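Local coordinates for protein archease, possible chaperone (Thermotoga maritima, PDB 1J5U) that probably activates the tRNA-splicing ligase RtcB by promoting its guanylylation, binds calcium, and may also act as a chaperone, at residues T72-D75 against W76-E79. Numbering follows the deposited sequence.
Sequences TVND and WILE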
# COMPACT_ATOMS: atom_id res chain seq x y z
N THR A 72 -7.41 -0.82 -3.75
CA THR A 72 -6.28 -0.46 -4.60
C THR A 72 -4.93 -0.94 -4.06
O THR A 72 -4.14 -1.55 -4.77
CB THR A 72 -6.22 1.08 -4.78
OG1 THR A 72 -7.43 1.52 -5.41
CG2 THR A 72 -5.03 1.49 -5.65
N VAL A 73 -4.66 -0.64 -2.80
CA VAL A 73 -3.38 -1.04 -2.24
C VAL A 73 -3.29 -2.58 -2.19
O VAL A 73 -2.24 -3.14 -2.44
CB VAL A 73 -3.20 -0.39 -0.83
CG1 VAL A 73 -1.95 -0.92 -0.16
CG2 VAL A 73 -3.14 1.16 -0.95
N ASN A 74 -4.38 -3.26 -1.86
CA ASN A 74 -4.28 -4.71 -1.81
C ASN A 74 -4.11 -5.30 -3.19
O ASN A 74 -3.52 -6.37 -3.33
CB ASN A 74 -5.47 -5.33 -1.08
CG ASN A 74 -5.27 -5.28 0.44
OD1 ASN A 74 -4.21 -5.66 0.92
ND2 ASN A 74 -6.26 -4.82 1.17
N ASP A 75 -4.60 -4.61 -4.21
CA ASP A 75 -4.39 -5.13 -5.54
C ASP A 75 -2.92 -4.97 -5.89
O ASP A 75 -2.34 -5.82 -6.54
CB ASP A 75 -5.25 -4.42 -6.59
CG ASP A 75 -5.15 -5.10 -7.94
OD1 ASP A 75 -4.54 -4.55 -8.87
OD2 ASP A 75 -5.63 -6.23 -8.03
N TRP A 76 -2.29 -3.88 -5.42
CA TRP A 76 -0.87 -3.67 -5.65
C TRP A 76 -0.04 -4.78 -4.99
O TRP A 76 0.98 -5.19 -5.52
CB TRP A 76 -0.39 -2.34 -5.06
CG TRP A 76 -0.91 -1.11 -5.74
CD1 TRP A 76 -1.65 -1.05 -6.90
CD2 TRP A 76 -0.77 0.24 -5.28
NE1 TRP A 76 -1.97 0.25 -7.19
CE2 TRP A 76 -1.44 1.07 -6.21
CE3 TRP A 76 -0.13 0.83 -4.17
CZ2 TRP A 76 -1.49 2.47 -6.07
CZ3 TRP A 76 -0.18 2.23 -4.04
CH2 TRP A 76 -0.86 3.02 -4.98
N ILE A 77 -0.47 -5.22 -3.82
CA ILE A 77 0.21 -6.31 -3.10
C ILE A 77 0.08 -7.61 -3.93
O ILE A 77 1.00 -8.41 -3.99
CB ILE A 77 -0.39 -6.48 -1.69
CG1 ILE A 77 0.09 -5.30 -0.81
CG2 ILE A 77 0.02 -7.84 -1.09
CD1 ILE A 77 -0.77 -5.01 0.44
N LEU A 78 -1.07 -7.80 -4.57
CA LEU A 78 -1.29 -8.98 -5.41
C LEU A 78 -0.31 -8.88 -6.57
O LEU A 78 0.38 -9.85 -6.89
CB LEU A 78 -2.74 -9.04 -5.92
CG LEU A 78 -3.12 -10.18 -6.90
CD1 LEU A 78 -2.85 -11.57 -6.27
CD2 LEU A 78 -4.60 -10.05 -7.25
N GLU A 79 -0.24 -7.71 -7.19
CA GLU A 79 0.69 -7.52 -8.30
C GLU A 79 2.12 -7.76 -7.86
O GLU A 79 2.95 -8.33 -8.62
CB GLU A 79 0.56 -6.11 -8.90
CG GLU A 79 -0.69 -5.92 -9.77
CD GLU A 79 -0.66 -6.83 -11.00
OE1 GLU A 79 0.45 -7.11 -11.49
OE2 GLU A 79 -1.75 -7.23 -11.46
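Trp76 lays its indole alongside Thr72, one turn earlier in helix 66-81: Thr72 CG2 meets the ring at NE1 (3.6 Å) and CE2. Thr72 O sits 3.3 Å above the plane of the Trp76 ring, toward its rim. Trp76 reaches this position because CG is anti to its own carbonyl carbon (chi1 -68°), turning the ring back over the preceding turn. The same Thr72 O accepts a hydrogen bond from Trp76 N (3.0 Å), one of four successive i to i+4 bonds within 72-79, the regular alpha-helical pattern; Glu79 N to Asp75 O is the straightest (163°). Beyond the helix, Tyr60 meets the indole edge-to-face and Phe100 also touches it; an alanine in place of Trp76 would probably leave Thr72 CG2 without its aromatic neighbour and both rings without their partner. The helix joins both sheets: Trp76 touches strands 84-92 and 95-105, while Asn74 OD1, 3.5 Å from Ile77 CD1, is hydrogen-bonded to Leu114 N on strand 113-124. Asp75 and Glu79 run side by side, Asp75 OD1 4.7 Å from Glu79 OE2. Lys58 salt-bridges both, Tyr60 OH also hydrogen-bonds Asp75 OD1 and Lys56 pairs with Glu79, which implies that the like charges are probably offset by the two lysines.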